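PDB 6C62: 1-carboxybiuret hydrolase subunit AtzE from Pseudomonas sp., which hydrolyses 1-carboxybiuret to urea-1,3-dicarboxylate and ammonia, a step in the bacterial degradation of atrazine. Local coordinates for residues V163-I175 against F202-D214. Numbering follows the deposited sequence.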
loop_
_atom_site.group_PDB
_atom_site.type_symbol
_atom_site.label_atom_id
_atom_site.label_comp_id
_atom_site.label_asym_id
_atom_site.label_seq_id
_atom_site.Cartn_x
_atom_site.Cartn_y
_atom_site.Cartn_z
ATOM N N VAL A 163 32.029 -10.401 18.600
ATOM C CA VAL A 163 31.558 -11.379 17.640
ATOM C C VAL A 163 31.970 -10.988 16.242
ATOM O O VAL A 163 32.193 -9.826 15.975
ATOM C CB VAL A 163 29.991 -11.566 17.678
ATOM C CG1 VAL A 163 29.580 -12.178 18.985
ATOM C CG2 VAL A 163 29.265 -10.254 17.504
ATOM N N PRO A 164 32.108 -11.969 15.344
ATOM C CA PRO A 164 32.462 -11.723 13.964
ATOM C C PRO A 164 31.259 -11.340 13.029
ATOM O O PRO A 164 31.490 -10.863 11.950
ATOM C CB PRO A 164 33.059 -13.055 13.510
ATOM C CG PRO A 164 32.315 -14.087 14.308
ATOM C CD PRO A 164 32.133 -13.422 15.664
ATOM N N LEU A 165 30.017 -11.577 13.477
ATOM C CA LEU A 165 28.786 -11.416 12.698
ATOM C C LEU A 165 27.724 -10.892 13.634
ATOM O O LEU A 165 27.620 -11.342 14.791
ATOM C CB LEU A 165 28.354 -12.773 12.162
ATOM C CG LEU A 165 26.958 -12.908 11.515
ATOM C CD1 LEU A 165 26.851 -12.088 10.231
ATOM C CD2 LEU A 165 26.694 -14.373 11.177
ATOM N N SER A 166 26.953 -9.922 13.160
ATOM C CA SER A 166 25.740 -9.574 13.856
ATOM C C SER A 166 24.607 -9.300 12.881
ATOM O O SER A 166 24.821 -9.195 11.670
ATOM C CB SER A 166 25.952 -8.368 14.775
ATOM O OG SER A 166 26.324 -7.245 14.012
ATOM N N LEU A 167 23.387 -9.252 13.423
ATOM C CA LEU A 167 22.213 -8.810 12.652
ATOM C C LEU A 167 21.738 -7.467 13.110
ATOM O O LEU A 167 21.697 -7.213 14.290
ATOM C CB LEU A 167 21.084 -9.821 12.723
ATOM C CG LEU A 167 21.364 -11.209 12.220
ATOM C CD1 LEU A 167 20.076 -11.993 12.115
ATOM C CD2 LEU A 167 22.088 -11.206 10.881
ATOM N N GLY A 168 21.371 -6.631 12.146
ATOM C CA GLY A 168 20.749 -5.350 12.380
ATOM C C GLY A 168 19.511 -5.127 11.533
ATOM O O GLY A 168 19.034 -6.047 10.837
ATOM N N SER A 169 18.986 -3.901 11.642
ATOM C CA SER A 169 17.915 -3.446 10.784
ATOM C C SER A 169 18.304 -2.123 10.198
ATOM O O SER A 169 19.131 -1.383 10.747
ATOM C CB SER A 169 16.545 -3.375 11.494
ATOM O OG SER A 169 16.385 -2.230 12.310
ATOM N N ASP A 170 17.718 -1.846 9.039
ATOM C CA ASP A 170 17.974 -0.640 8.276
ATOM C C ASP A 170 16.683 -0.187 7.574
ATOM O O ASP A 170 16.182 -0.843 6.655
ATOM C CB ASP A 170 19.126 -0.903 7.244
ATOM C CG ASP A 170 19.645 0.404 6.580
ATOM O OD1 ASP A 170 18.811 1.221 6.152
ATOM O OD2 ASP A 170 20.889 0.591 6.465
ATOM N N THR A 171 16.141 0.931 8.026
ATOM C CA THR A 171 14.979 1.501 7.414
ATOM C C THR A 171 15.402 2.674 6.551
ATOM O O THR A 171 15.128 2.675 5.336
ATOM C CB THR A 171 13.984 1.906 8.512
ATOM O OG1 THR A 171 13.669 0.755 9.252
ATOM C CG2 THR A 171 12.684 2.424 7.923
ATOM N N ASN A 172 16.097 3.620 7.161
ATOM C CA ASN A 172 16.610 4.815 6.507
ATOM C C ASN A 172 18.128 4.961 6.670
ATOM O O ASN A 172 18.674 6.039 6.406
ATOM C CB ASN A 172 15.937 6.008 7.149
ATOM C CG ASN A 172 14.419 6.024 6.900
ATOM O OD1 ASN A 172 13.979 5.989 5.746
ATOM N ND2 ASN A 172 13.625 6.060 7.991
ATOM N N GLY A 173 18.801 3.903 7.104
ATOM C CA GLY A 173 20.245 3.918 7.300
ATOM C C GLY A 173 20.815 3.097 8.416
ATOM O O GLY A 173 22.022 3.039 8.562
ATOM N N SER A 174 20.019 2.432 9.183
ATOM C CA SER A 174 20.466 1.889 10.452
ATOM C C SER A 174 21.395 0.674 10.475
ATOM O O SER A 174 21.794 0.262 11.570
ATOM C CB SER A 174 19.233 1.651 11.344
ATOM O OG SER A 174 18.812 2.923 11.821
ATOM N N ILE A 175 21.730 0.106 9.314
ATOM C CA ILE A 175 22.844 -0.823 9.183
ATOM C C ILE A 175 24.064 -0.092 8.652
ATOM O O ILE A 175 25.197 -0.227 9.168
ATOM C CB ILE A 175 22.511 -1.989 8.234
ATOM C CG1 ILE A 175 21.620 -2.998 8.946
ATOM C CG2 ILE A 175 23.773 -2.708 7.712
ATOM C CD1 ILE A 175 20.974 -4.042 8.013
ATOM N N PHE A 202 9.180 -1.229 12.664
ATOM C CA PHE A 202 9.283 0.235 12.813
ATOM C C PHE A 202 8.411 0.827 11.715
ATOM O O PHE A 202 7.365 1.419 12.009
ATOM C CB PHE A 202 10.767 0.635 12.776
ATOM C CG PHE A 202 11.046 2.116 12.719
ATOM C CD1 PHE A 202 10.228 3.049 13.430
ATOM C CD2 PHE A 202 12.138 2.583 12.001
ATOM C CE1 PHE A 202 10.487 4.405 13.383
ATOM C CE2 PHE A 202 12.424 3.984 11.948
ATOM C CZ PHE A 202 11.594 4.876 12.647
ATOM N N VAL A 203 8.814 0.662 10.471
ATOM C CA VAL A 203 8.068 1.183 9.286
ATOM C C VAL A 203 7.819 -0.011 8.376
ATOM O O VAL A 203 8.715 -0.493 7.693
ATOM C CB VAL A 203 8.883 2.263 8.563
ATOM C CG1 VAL A 203 8.131 2.865 7.367
ATOM C CG2 VAL A 203 9.353 3.329 9.533
ATOM N N HIS A 204 6.599 -0.499 8.350
ATOM C CA HIS A 204 6.263 -1.653 7.521
ATOM C C HIS A 204 6.651 -1.431 6.034
ATOM O O HIS A 204 7.119 -2.349 5.345
ATOM C CB HIS A 204 4.739 -1.921 7.616
ATOM C CG HIS A 204 4.262 -2.324 8.965
ATOM N ND1 HIS A 204 3.060 -1.877 9.499
ATOM C CD2 HIS A 204 4.783 -3.210 9.854
ATOM C CE1 HIS A 204 2.892 -2.474 10.680
ATOM N NE2 HIS A 204 3.931 -3.272 10.919
ATOM N N SER A 205 6.460 -0.212 5.554
ATOM C CA SER A 205 6.744 0.109 4.151
ATOM C C SER A 205 8.255 0.202 3.798
ATOM O O SER A 205 8.612 0.311 2.606
ATOM C CB SER A 205 6.093 1.464 3.773
ATOM O OG SER A 205 4.670 1.436 3.666
ATOM N N ILE A 206 9.152 0.258 4.799
ATOM C CA ILE A 206 10.572 0.506 4.503
ATOM C C ILE A 206 11.586 -0.344 5.249
ATOM O O ILE A 206 12.746 -0.406 4.835
ATOM C CB ILE A 206 10.924 2.028 4.679
ATOM C CG1 ILE A 206 9.854 2.983 4.093
ATOM C CG2 ILE A 206 12.231 2.359 3.994
ATOM C CD1 ILE A 206 10.140 4.444 4.391
ATOM N N ASP A 207 11.221 -1.043 6.326
ATOM C CA ASP A 207 12.217 -1.813 7.106
ATOM C C ASP A 207 12.904 -2.881 6.301
ATOM O O ASP A 207 12.227 -3.657 5.621
ATOM C CB ASP A 207 11.613 -2.557 8.323
ATOM C CG ASP A 207 11.027 -1.652 9.392
ATOM O OD1 ASP A 207 11.388 -0.478 9.482
ATOM O OD2 ASP A 207 10.151 -2.214 10.168
ATOM N N HIS A 208 14.227 -2.967 6.428
ATOM C CA HIS A 208 15.051 -4.042 5.877
ATOM C C HIS A 208 15.858 -4.685 7.031
ATOM O O HIS A 208 16.202 -4.009 8.004
ATOM C CB HIS A 208 16.147 -3.501 4.958
ATOM C CG HIS A 208 15.707 -2.711 3.774
ATOM N ND1 HIS A 208 15.237 -1.415 3.849
ATOM C CD2 HIS A 208 15.893 -2.967 2.459
ATOM C CE1 HIS A 208 15.057 -0.946 2.617
ATOM N NE2 HIS A 208 15.459 -1.868 1.754
ATOM N N LEU A 209 16.216 -5.963 6.910
ATOM C CA LEU A 209 17.072 -6.640 7.881
ATOM C C LEU A 209 18.286 -7.156 7.167
ATOM O O LEU A 209 18.231 -7.491 5.980
ATOM C CB LEU A 209 16.371 -7.816 8.513
ATOM C CG LEU A 209 15.032 -7.492 9.234
ATOM C CD1 LEU A 209 14.459 -8.803 9.697
ATOM C CD2 LEU A 209 15.306 -6.536 10.408
ATOM N N GLY A 210 19.392 -7.236 7.892
ATOM C CA GLY A 210 20.647 -7.685 7.276
ATOM C C GLY A 210 21.825 -7.802 8.228
ATOM O O GLY A 210 21.736 -7.424 9.420
ATOM N N PRO A 211 22.916 -8.387 7.739
ATOM C CA PRO A 211 24.090 -8.659 8.551
ATOM C C PRO A 211 25.093 -7.508 8.546
ATOM O O PRO A 211 25.140 -6.679 7.604
ATOM C CB PRO A 211 24.680 -9.860 7.872
ATOM C CG PRO A 211 24.335 -9.636 6.379
ATOM C CD PRO A 211 23.029 -8.944 6.374
ATOM N N LEU A 212 25.844 -7.444 9.631
ATOM C CA LEU A 212 27.105 -6.717 9.699
ATOM C C LEU A 212 28.179 -7.747 10.028
ATOM O O LEU A 212 27.873 -8.784 10.620
ATOM C CB LEU A 212 27.096 -5.655 10.792
ATOM C CG LEU A 212 26.165 -4.467 10.633
ATOM C CD1 LEU A 212 24.753 -4.867 11.020
ATOM C CD2 LEU A 212 26.563 -3.255 11.471
ATOM N N ALA A 213 29.417 -7.482 9.613
ATOM C CA ALA A 213 30.446 -8.499 9.737
ATOM C C ALA A 213 31.839 -7.956 9.716
ATOM O O ALA A 213 32.094 -6.791 9.392
ATOM C CB ALA A 213 30.273 -9.591 8.637
ATOM N N ASP A 214 32.765 -8.828 10.098
ATOM C CA ASP A 214 34.188 -8.510 10.165
ATOM C C ASP A 214 34.917 -8.596 8.829
ATOM O O ASP A 214 36.127 -8.330 8.753
ATOM C CB ASP A 214 34.854 -9.413 11.185
ATOM C CG ASP A 214 34.935 -10.878 10.734
ATOM O OD1 ASP A 214 34.383 -11.314 9.658
ATOM O OD2 ASP A 214 35.545 -11.629 11.498
#
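Strands 165-170 and 208-213 run antiparallel, their axes 4.5 Å apart at closest, with paired backbone bonds at Ser-166/Leu-212, Gly-168/Gly-210 and Asp-170/His-208; Gly-168 N meets Gly-210 O almost head-on at 2.9 Å. Beyond the last pair, Thr-171 OG1 donates to Asp-207 OD1 at 2.6 Å, on its anti side and somewhat out of the carboxylate plane. Val-203 N comes to the same oxygen from the opposite face, while Phe-202 N takes the syn lone pair of OD2, so three donors hold the group. Were Asp-207 cut back to an alanine, the Thr-171 hydroxyl and the amides of Phe-202 and Val-203 would probably lose their shared acceptor group, and the 202-207 turn could shift. A chi1 of -59° turns Thr-171 OG1 toward Asp-207 and leaves the CG2 methyl to meet Ile-206 CB at 3.7 Å, the two side chains crossing near a right angle. On the face shared with Asp-170, Ile-175 lays CD1 over Gly-210, 3.6 Å from its N, and CG2 against Leu-212 CD1; a side chain at Gly-210 would run into Ile-175 CD1. Asp-170 OD2 takes the amide of Ile-175 and pairs with Arg-176, bracing the turn that carries Ser-174, the probable acyl-ester nucleophile of this amidase. On the other face Ser-169 bonds Lys-74, a probable charge-relay residue. Helix 216-226 packs on Leu-165, Leu-167 and Pro-211, helix 152-159 on Ser-166 and Leu-212, and strands 70-74 and 185-188 continue the central mixed sheet on either side.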